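Local coordinates for protein lovastatin nonaketide synthase, polyketide synthase component (Aspergillus terreus, PDB 7CPX) that builds the dihydromonacolin L nonaketide of lovastatin biosynthesis, condensing malonyl units and reducing and methylating the growing chain as a homodimeric multidomain polyketide synthase working with LovC, at residues A[1879-1884]-A[2063-2068]; A[1887-1892]-A[1908-1913]; A[2031-2036]-A[2057-2062]. The protein carries 2 engineered substitutions. One frame throughout, in Å; residues are numbered along the deposited sequence.

Contact 1 of 3, residues A[1879-1884]-A[2063-2068]; sequences HALRVQ and DLFTDT. Engineered in segment 1879-1884: Q1884 (natural residue Gly).
Strand 1869-1883 takes up strand 2065-2066 antiparallel, A1880 and T2066 forming the hydrogen-bonded pair, with N-H···O bonds of 2.7 Å from A1880 N to T2066 O and 2.9 Å from T2066 N to A1880 O. L1881 and F2065 make the next, non-hydrogen-bonded pair, and R1882 N then reaches L2064 O at 3.1 Å, in the weakly helical turn 2061-2064 that precedes the strand. This short ladder adds 2065-2066 to a curled, mainly antiparallel sheet and so ties that turn to the long strand 1869-1883. L1881 and F2065 lie side by side, L1881 CG 3.5 Å from F2065 CE2; their like first torsions (chi1 -79° and -61°) send both side chains the same way off the face. Helix 1935-1953 covers them, through T1941 and A1945. On the other face A1880 CB meets T2066 CG2 at 4.0 Å, and Y1890 and F1888 of the adjoining strand press on this pair. The extended R1882 chain passes D2063 O with its CD, and the side chain packs against G2055 of the second subunit. The D2063 carboxylate turns instead to R2060 N.

Contact 2 of 3, residues A[1887-1892]-A[1908-1913]; sequences GFFYLV and LAERNA
Y1890 presents one ring face to N1912, whose CB stands 3.5 Å from the ring centroid and only 12° off the normal, a CH-pi contact. The N1912 amide extends past the CD1 and CE1 side of the ring, its plane 18° from that of the ring. On the other side of the strand, the F1889 ring places its CE2 edge 3.4 Å from E1910 OE2, the carboxylate plane tilted 42° to it. F1889 CB also abuts L1908 CB at 3.6 Å, the two side chains crossing at about a right angle. L1891 CD2 touches L1908 CD1, and V1892 CG1 packs on A1909 CB. These contacts belong to an antiparallel beta hairpin, strands 1887-1898 and 1901-1909, in which Y1890 and A1909 are a hydrogen-bonded pair: Y1890 N to A1909 O 2.9 Å, A1909 N to Y1890 O 2.8 Å. Beyond A1909 the chain leaves the strand, and N1912 doubles back over the tyrosine. Further out, S1876 bonds N1912 OD1, the Y1922 ring meets that of F1889, helix 1935-1953 backs L1891, and E2150 makes a salt bridge with R1911, which also bonds E1910 O.

Contact 3 of 3, residues A[2031-2036]-A[2057-2062]; sequences ALVDLS and AHYRAA
A beta-alpha-beta unit, strand 2031-2034, helix 2041-2051 and strand 2057-2059, brings A2031 beside A2057, L2032 beside H2058 and V2033 beside Y2059 in parallel register. The unit ends a five-stranded parallel sheet of Rossmann-like order, 2057-2059 being its last strand within this chain, in what is probably the inactive enoylreductase-like region of the synthase. The two strands run 9° apart with axes 4.5 Å from one another. L2032 gives its N-H to A2057 O and takes that of Y2059 on its own O (2.7 Å from Y2059 N), while D2034 N continues the ladder to Y2059 O. On one face A2031 CB meets A2057 CB at 3.8 Å, and V2033 CG2 lies 4.3 Å from Y2059 CD1; I1953 of helix 1935-1953 covers this side, and L2064 closes over V2033 and Y2059. On the reverse face L2032 and H2058 run side by side, pointing the same way, each with CG anti to its N, and L2032 CD2 approaches H2058 CD2 at 4.1 Å. The imidazole turns its edge to D2034 CB and points its CE1 at the face of the R2060 guanidinium, whose NH2 makes a salt bridge with E2042. Helix 2041-2051 packs on this face, M2048 and M2049 against L2032 and T2045 against H2058. At the carboxyl end of the first strand, D2034 OD1 accepts from S2036 N at 2.9 Å, an Asx turn, and OD2 is bonded by T2045 OG1. The buried D2034 carboxylate thus has a partner on each oxygen, one backbone and one hydroxyl, which fixes its rotation and would help it remain charged away from solvent; R2060, not in contact with it, may add a little electrostatic stabilisation.

How the contacts relate
Along the chain contact 1 closes a loop that contains the other two, contact 2 first and contact 3 after it. Contacts 1 and 2 lie about 9 Å apart between centres in one curled sheet, where strands 1869-1883 and 1887-1898 are neighbours; L1881 N probably bonds F1889 O between them. Contact 3, in the separate parallel sheet, is about 12 Å from contact 1 and 21 Å from contact 2. Helix 2061-2064 belongs to contacts 1 and 3, L2064 also packing on L2035, while helix 1935-1953 touches all three. Chain leaving the parallel sheet therefore returns directly to the curled mixed sheet, consistent with the two-lobed medium-chain reductase fold, away from the annotated sites.

Contact 1 of 3, residues A[1879-1884]-A[2063-2068]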
loop_
_atom_site.group_PDB
_atom_site.type_symbol
_atom_site.label_atom_id
_atom_site.label_comp_id
_atom_site.label_asym_id
_atom_site.label_seq_id
_atom_site.Cartn_x
_atom_site.Cartn_y
_atom_site.Cartn_z
ATOM N N HIS A 1879 26.566 3.014 35.037
ATOM C CA HIS A 1879 26.458 1.713 34.395
ATOM C C HIS A 1879 27.265 0.675 35.162
ATOM O O HIS A 1879 28.377 0.951 35.621
ATOM C CB HIS A 1879 26.949 1.789 32.951
ATOM C CG HIS A 1879 26.606 3.077 32.269
ATOM N ND1 HIS A 1879 25.353 3.338 31.760
ATOM C CD2 HIS A 1879 27.352 4.178 32.018
ATOM C CE1 HIS A 1879 25.341 4.545 31.223
ATOM N NE2 HIS A 1879 26.542 5.075 31.367
ATOM N N ALA A 1880 26.696 -0.519 35.300
ATOM C CA ALA A 1880 27.390 -1.618 35.953
ATOM C C ALA A 1880 28.402 -2.229 34.995
ATOM O O ALA A 1880 28.099 -2.453 33.819
ATOM C CB ALA A 1880 26.399 -2.682 36.420
ATOM N N LEU A 1881 29.599 -2.500 35.500
ATOM C CA LEU A 1881 30.680 -3.051 34.697
ATOM C C LEU A 1881 30.896 -4.519 35.032
ATOM O O LEU A 1881 30.955 -4.900 36.205
ATOM C CB LEU A 1881 31.976 -2.274 34.920
ATOM C CG LEU A 1881 32.074 -0.943 34.176
ATOM C CD1 LEU A 1881 31.061 0.055 34.706
ATOM C CD2 LEU A 1881 33.477 -0.390 34.282
ATOM N N ARG A 1882 31.015 -5.338 33.992
ATOM C CA ARG A 1882 31.314 -6.748 34.183
ATOM C C ARG A 1882 32.696 -6.905 34.802
ATOM O O ARG A 1882 33.638 -6.188 34.449
ATOM C CB ARG A 1882 31.238 -7.487 32.849
ATOM C CG ARG A 1882 31.346 -8.997 32.957
ATOM C CD ARG A 1882 31.378 -9.638 31.580
ATOM N NE ARG A 1882 31.426 -11.093 31.650
ATOM C CZ ARG A 1882 31.549 -11.890 30.597
ATOM N NH1 ARG A 1882 31.647 -11.404 29.370
ATOM N NH2 ARG A 1882 31.576 -13.207 30.779
ATOM N N VAL A 1883 32.815 -7.845 35.734
ATOM C CA VAL A 1883 34.031 -8.033 36.518
ATOM C C VAL A 1883 34.424 -9.502 36.444
ATOM O O VAL A 1883 33.809 -10.350 37.102
ATOM C CB VAL A 1883 33.843 -7.584 37.972
ATOM C CG1 VAL A 1883 34.994 -8.070 38.830
ATOM C CG2 VAL A 1883 33.724 -6.071 38.037
ATOM N N GLN A 1884 35.452 -9.796 35.648
ATOM C CA GLN A 1884 36.045 -11.131 35.537
ATOM C C GLN A 1884 34.984 -12.226 35.597
ATOM O O GLN A 1884 35.110 -13.218 36.318
ATOM C CB GLN A 1884 37.108 -11.345 36.614
ATOM C CG GLN A 1884 36.608 -11.176 38.040
ATOM C CD GLN A 1884 37.377 -12.029 39.029
ATOM O OE1 GLN A 1884 38.045 -11.513 39.927
ATOM N NE2 GLN A 1884 37.284 -13.345 38.872
ATOM N N ASP A 2063 28.111 -6.252 26.857
ATOM C CA ASP A 2063 28.840 -7.315 27.535
ATOM C C ASP A 2063 29.791 -6.789 28.603
ATOM O O ASP A 2063 30.253 -7.576 29.435
ATOM C CB ASP A 2063 29.627 -8.142 26.516
ATOM C CG ASP A 2063 28.738 -8.756 25.454
ATOM O OD1 ASP A 2063 27.569 -9.066 25.762
ATOM O OD2 ASP A 2063 29.209 -8.927 24.309
ATOM N N LEU A 2064 30.094 -5.490 28.596
ATOM C CA LEU A 2064 30.946 -4.883 29.606
ATOM C C LEU A 2064 30.271 -3.768 30.387
ATOM O O LEU A 2064 30.729 -3.453 31.490
ATOM C CB LEU A 2064 32.227 -4.322 28.968
ATOM C CG LEU A 2064 33.190 -5.350 28.373
ATOM C CD1 LEU A 2064 32.786 -5.726 26.956
ATOM C CD2 LEU A 2064 34.615 -4.825 28.407
ATOM N N PHE A 2065 29.213 -3.162 29.854
ATOM C CA PHE A 2065 28.458 -2.129 30.545
ATOM C C PHE A 2065 26.976 -2.439 30.427
ATOM O O PHE A 2065 26.495 -2.800 29.350
ATOM C CB PHE A 2065 28.753 -0.740 29.966
ATOM C CG PHE A 2065 30.193 -0.330 30.076
ATOM C CD1 PHE A 2065 31.128 -0.786 29.162
ATOM C CD2 PHE A 2065 30.611 0.516 31.088
ATOM C CE1 PHE A 2065 32.454 -0.409 29.260
ATOM C CE2 PHE A 2065 31.935 0.897 31.191
ATOM C CZ PHE A 2065 32.857 0.434 30.276
ATOM N N THR A 2066 26.253 -2.295 31.535
ATOM C CA THR A 2066 24.831 -2.604 31.546
ATOM C C THR A 2066 24.158 -1.801 32.646
ATOM O O THR A 2066 24.816 -1.254 33.536
ATOM C CB THR A 2066 24.581 -4.103 31.755
ATOM O OG1 THR A 2066 23.214 -4.409 31.449
ATOM C CG2 THR A 2066 24.868 -4.495 33.194
ATOM N N ASP A 2067 22.832 -1.738 32.568
ATOM C CA ASP A 2067 22.014 -1.043 33.551
ATOM C C ASP A 2067 21.305 -1.988 34.509
ATOM O O ASP A 2067 20.531 -1.526 35.353
ATOM C CB ASP A 2067 20.977 -0.169 32.840
ATOM C CG ASP A 2067 20.036 -0.979 31.969
ATOM O OD1 ASP A 2067 20.489 -1.982 31.378
ATOM O OD2 ASP A 2067 18.844 -0.617 31.879
ATOM N N THR A 2068 21.544 -3.295 34.404
ATOM C CA THR A 2068 20.858 -4.288 35.218
ATOM C C THR A 2068 21.873 -5.204 35.883
ATOM O O THR A 2068 22.839 -5.640 35.251
ATOM C CB THR A 2068 19.887 -5.122 34.374
ATOM O OG1 THR A 2068 18.912 -4.264 33.769
ATOM C CG2 THR A 2068 19.183 -6.165 35.234
#

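Contact 2 of 3, residues A[1887-1892]-A[1908-1913]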
loop_
_atom_site.group_PDB
_atom_site.type_symbol
_atom_site.label_atom_id
_atom_site.label_comp_id
_atom_site.label_asym_id
_atom_site.label_seq_id
_atom_site.Cartn_x
_atom_site.Cartn_y
_atom_site.Cartn_z
ATOM N N GLY A 1887 30.150 -11.098 37.385
ATOM C CA GLY A 1887 28.883 -10.417 37.259
ATOM C C GLY A 1887 29.115 -8.958 36.925
ATOM O O GLY A 1887 30.229 -8.556 36.608
ATOM N N PHE A 1888 28.042 -8.179 37.015
ATOM C CA PHE A 1888 28.081 -6.752 36.734
ATOM C C PHE A 1888 27.947 -5.984 38.037
ATOM O O PHE A 1888 27.009 -6.215 38.807
ATOM C CB PHE A 1888 26.969 -6.352 35.764
ATOM C CG PHE A 1888 27.182 -6.844 34.366
ATOM C CD1 PHE A 1888 26.881 -8.149 34.025
ATOM C CD2 PHE A 1888 27.682 -6.001 33.390
ATOM C CE1 PHE A 1888 27.076 -8.605 32.738
ATOM C CE2 PHE A 1888 27.876 -6.448 32.100
ATOM C CZ PHE A 1888 27.575 -7.755 31.773
ATOM N N PHE A 1889 28.884 -5.073 38.278
ATOM C CA PHE A 1889 28.916 -4.279 39.496
ATOM C C PHE A 1889 29.101 -2.815 39.135
ATOM O O PHE A 1889 29.869 -2.482 38.228
ATOM C CB PHE A 1889 30.048 -4.730 40.421
ATOM C CG PHE A 1889 30.046 -6.203 40.709
ATOM C CD1 PHE A 1889 30.661 -7.091 39.845
ATOM C CD2 PHE A 1889 29.433 -6.699 41.845
ATOM C CE1 PHE A 1889 30.663 -8.446 40.106
ATOM C CE2 PHE A 1889 29.432 -8.053 42.114
ATOM C CZ PHE A 1889 30.048 -8.929 41.242
ATOM N N TYR A 1890 28.397 -1.945 39.851
ATOM C CA TYR A 1890 28.527 -0.509 39.662
ATOM C C TYR A 1890 29.709 -0.002 40.475
ATOM O O TYR A 1890 29.790 -0.249 41.679
ATOM C CB TYR A 1890 27.253 0.213 40.097
ATOM C CG TYR A 1890 26.013 -0.175 39.330
ATOM C CD1 TYR A 1890 25.672 0.471 38.152
ATOM C CD2 TYR A 1890 25.166 -1.167 39.800
ATOM C CE1 TYR A 1890 24.530 0.129 37.455
ATOM C CE2 TYR A 1890 24.023 -1.515 39.112
ATOM C CZ TYR A 1890 23.708 -0.865 37.939
ATOM O OH TYR A 1890 22.571 -1.213 37.247
ATOM N N LEU A 1891 30.618 0.710 39.824
ATOM C CA LEU A 1891 31.762 1.271 40.529
ATOM C C LEU A 1891 31.291 2.460 41.356
ATOM O O LEU A 1891 30.772 3.438 40.805
ATOM C CB LEU A 1891 32.850 1.683 39.542
ATOM C CG LEU A 1891 34.214 2.086 40.116
ATOM C CD1 LEU A 1891 34.173 3.464 40.761
ATOM C CD2 LEU A 1891 34.702 1.050 41.116
ATOM N N VAL A 1892 31.471 2.380 42.671
ATOM C CA VAL A 1892 31.000 3.411 43.585
ATOM C C VAL A 1892 32.172 3.901 44.420
ATOM O O VAL A 1892 33.136 3.171 44.665
ATOM C CB VAL A 1892 29.867 2.891 44.497
ATOM C CG1 VAL A 1892 28.708 2.382 43.660
ATOM C CG2 VAL A 1892 30.387 1.797 45.417
ATOM N N LEU A 1908 32.766 -2.137 44.411
ATOM C CA LEU A 1908 31.976 -2.657 43.297
ATOM C C LEU A 1908 30.600 -3.027 43.848
ATOM O O LEU A 1908 30.350 -4.174 44.221
ATOM C CB LEU A 1908 32.667 -3.853 42.653
ATOM C CG LEU A 1908 33.765 -3.549 41.632
ATOM C CD1 LEU A 1908 34.702 -2.468 42.140
ATOM C CD2 LEU A 1908 34.543 -4.813 41.312
ATOM N N ALA A 1909 29.708 -2.042 43.890
ATOM C CA ALA A 1909 28.368 -2.238 44.411
ATOM C C ALA A 1909 27.529 -3.056 43.432
ATOM O O ALA A 1909 27.963 -3.406 42.331
ATOM C CB ALA A 1909 27.710 -0.888 44.680
ATOM N N GLU A 1910 26.298 -3.353 43.848
ATOM C CA GLU A 1910 25.360 -4.108 43.032
ATOM C C GLU A 1910 24.016 -3.416 42.863
ATOM O O GLU A 1910 23.093 -4.026 42.314
ATOM C CB GLU A 1910 25.133 -5.501 43.638
ATOM C CG GLU A 1910 26.392 -6.342 43.742
ATOM C CD GLU A 1910 26.152 -7.664 44.445
ATOM O OE1 GLU A 1910 25.027 -7.878 44.944
ATOM O OE2 GLU A 1910 27.087 -8.490 44.500
ATOM N N ARG A 1911 23.873 -2.169 43.317
ATOM C CA ARG A 1911 22.597 -1.470 43.259
ATOM C C ARG A 1911 22.687 -0.038 42.752
ATOM O O ARG A 1911 21.646 0.535 42.413
ATOM C CB ARG A 1911 21.936 -1.455 44.648
ATOM C CG ARG A 1911 21.429 -2.811 45.109
ATOM C CD ARG A 1911 20.146 -3.198 44.391
ATOM N NE ARG A 1911 19.739 -4.568 44.690
ATOM C CZ ARG A 1911 20.118 -5.635 43.999
ATOM N NH1 ARG A 1911 20.923 -5.535 42.953
ATOM N NH2 ARG A 1911 19.677 -6.834 44.366
ATOM N N ASN A 1912 23.876 0.555 42.685
ATOM C CA ASN A 1912 24.038 1.931 42.224
ATOM C C ASN A 1912 23.188 2.883 43.062
ATOM O O ASN A 1912 22.337 3.616 42.555
ATOM C CB ASN A 1912 23.681 2.057 40.744
ATOM C CG ASN A 1912 24.040 3.412 40.171
ATOM O OD1 ASN A 1912 24.907 4.110 40.696
ATOM N ND2 ASN A 1912 23.370 3.794 39.091
ATOM N N ALA A 1913 23.432 2.858 44.367
ATOM C CA ALA A 1913 22.616 3.592 45.319
ATOM C C ALA A 1913 23.468 4.540 46.147
ATOM O O ALA A 1913 24.672 4.333 46.325
ATOM C CB ALA A 1913 21.863 2.637 46.249
#

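Contact 3 of 3, residues A[2031-2036]-A[2057-2062]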
loop_
_atom_site.group_PDB
_atom_site.type_symbol
_atom_site.label_atom_id
_atom_site.label_comp_id
_atom_site.label_asym_id
_atom_site.label_seq_id
_atom_site.Cartn_x
_atom_site.Cartn_y
_atom_site.Cartn_z
ATOM N N ALA A 2031 40.238 -10.991 18.858
ATOM C CA ALA A 2031 39.016 -10.649 19.566
ATOM C C ALA A 2031 38.661 -9.195 19.296
ATOM O O ALA A 2031 39.537 -8.352 19.080
ATOM C CB ALA A 2031 39.154 -10.881 21.076
ATOM N N LEU A 2032 37.360 -8.917 19.305
ATOM C CA LEU A 2032 36.829 -7.575 19.120
ATOM C C LEU A 2032 36.009 -7.190 20.342
ATOM O O LEU A 2032 35.162 -7.966 20.797
ATOM C CB LEU A 2032 35.966 -7.493 17.860
ATOM C CG LEU A 2032 35.286 -6.144 17.608
ATOM C CD1 LEU A 2032 36.315 -5.039 17.459
ATOM C CD2 LEU A 2032 34.398 -6.211 16.379
ATOM N N VAL A 2033 36.263 -5.996 20.864
ATOM C CA VAL A 2033 35.578 -5.476 22.040
ATOM C C VAL A 2033 34.951 -4.152 21.626
ATOM O O VAL A 2033 35.632 -3.123 21.568
ATOM C CB VAL A 2033 36.527 -5.299 23.229
ATOM C CG1 VAL A 2033 35.779 -4.746 24.425
ATOM C CG2 VAL A 2033 37.191 -6.621 23.573
ATOM N N ASP A 2034 33.655 -4.171 21.330
ATOM C CA ASP A 2034 32.944 -2.971 20.898
ATOM C C ASP A 2034 32.415 -2.259 22.135
ATOM O O ASP A 2034 31.408 -2.665 22.720
ATOM C CB ASP A 2034 31.816 -3.328 19.937
ATOM C CG ASP A 2034 31.049 -2.109 19.460
ATOM O OD1 ASP A 2034 31.471 -0.976 19.771
ATOM O OD2 ASP A 2034 30.022 -2.285 18.772
ATOM N N LEU A 2035 33.099 -1.190 22.536
ATOM C CA LEU A 2035 32.669 -0.351 23.643
ATOM C C LEU A 2035 31.938 0.895 23.168
ATOM O O LEU A 2035 31.697 1.804 23.968
ATOM C CB LEU A 2035 33.870 0.046 24.504
ATOM C CG LEU A 2035 34.727 -1.113 25.018
ATOM C CD1 LEU A 2035 35.770 -0.609 25.998
ATOM C CD2 LEU A 2035 33.865 -2.185 25.661
ATOM N N SER A 2036 31.585 0.957 21.886
ATOM C CA SER A 2036 30.874 2.108 21.349
ATOM C C SER A 2036 29.508 2.228 22.008
ATOM O O SER A 2036 28.606 1.430 21.734
ATOM C CB SER A 2036 30.722 1.987 19.833
ATOM O OG SER A 2036 30.102 3.139 19.290
ATOM N N ALA A 2057 36.549 -13.578 18.524
ATOM C CA ALA A 2057 35.701 -13.339 19.681
ATOM C C ALA A 2057 35.159 -11.917 19.655
ATOM O O ALA A 2057 35.886 -10.960 19.373
ATOM C CB ALA A 2057 36.484 -13.582 20.970
ATOM N N HIS A 2058 33.872 -11.780 19.959
ATOM C CA HIS A 2058 33.188 -10.498 19.907
ATOM C C HIS A 2058 32.584 -10.178 21.264
ATOM O O HIS A 2058 31.965 -11.038 21.898
ATOM C CB HIS A 2058 32.093 -10.503 18.840
ATOM C CG HIS A 2058 31.417 -9.179 18.668
ATOM N ND1 HIS A 2058 30.210 -9.037 18.019
ATOM C CD2 HIS A 2058 31.783 -7.936 19.059
ATOM C CE1 HIS A 2058 29.860 -7.763 18.021
ATOM N NE2 HIS A 2058 30.797 -7.075 18.647
ATOM N N TYR A 2059 32.770 -8.935 21.704
ATOM C CA TYR A 2059 32.186 -8.446 22.948
ATOM C C TYR A 2059 31.669 -7.037 22.714
ATOM O O TYR A 2059 32.441 -6.146 22.348
ATOM C CB TYR A 2059 33.211 -8.463 24.085
ATOM C CG TYR A 2059 33.761 -9.836 24.385
ATOM C CD1 TYR A 2059 34.893 -10.308 23.737
ATOM C CD2 TYR A 2059 33.146 -10.664 25.314
ATOM C CE1 TYR A 2059 35.399 -11.563 24.006
ATOM C CE2 TYR A 2059 33.645 -11.921 25.590
ATOM C CZ TYR A 2059 34.772 -12.366 24.934
ATOM O OH TYR A 2059 35.272 -13.618 25.205
ATOM N N ARG A 2060 30.373 -6.838 22.921
ATOM C CA ARG A 2060 29.754 -5.537 22.737
ATOM C C ARG A 2060 29.778 -4.744 24.041
ATOM O O ARG A 2060 30.148 -5.247 25.103
ATOM C CB ARG A 2060 28.317 -5.693 22.237
ATOM C CG ARG A 2060 28.205 -6.226 20.819
ATOM C CD ARG A 2060 26.753 -6.328 20.382
ATOM N NE ARG A 2060 26.627 -6.650 18.964
ATOM C CZ ARG A 2060 26.660 -7.878 18.465
ATOM N NH1 ARG A 2060 26.825 -8.937 19.240
ATOM N NH2 ARG A 2060 26.531 -8.047 17.152
ATOM N N ALA A 2061 29.373 -3.476 23.945
ATOM C CA ALA A 2061 29.299 -2.639 25.136
ATOM C C ALA A 2061 28.356 -3.235 26.170
ATOM O O ALA A 2061 28.598 -3.110 27.377
ATOM C CB ALA A 2061 28.847 -1.228 24.759
ATOM N N ALA A 2062 27.281 -3.885 25.722
ATOM C CA ALA A 2062 26.372 -4.543 26.650
ATOM C C ALA A 2062 27.056 -5.662 27.419
ATOM O O ALA A 2062 26.625 -5.993 28.529
ATOM C CB ALA A 2062 25.162 -5.098 25.896
#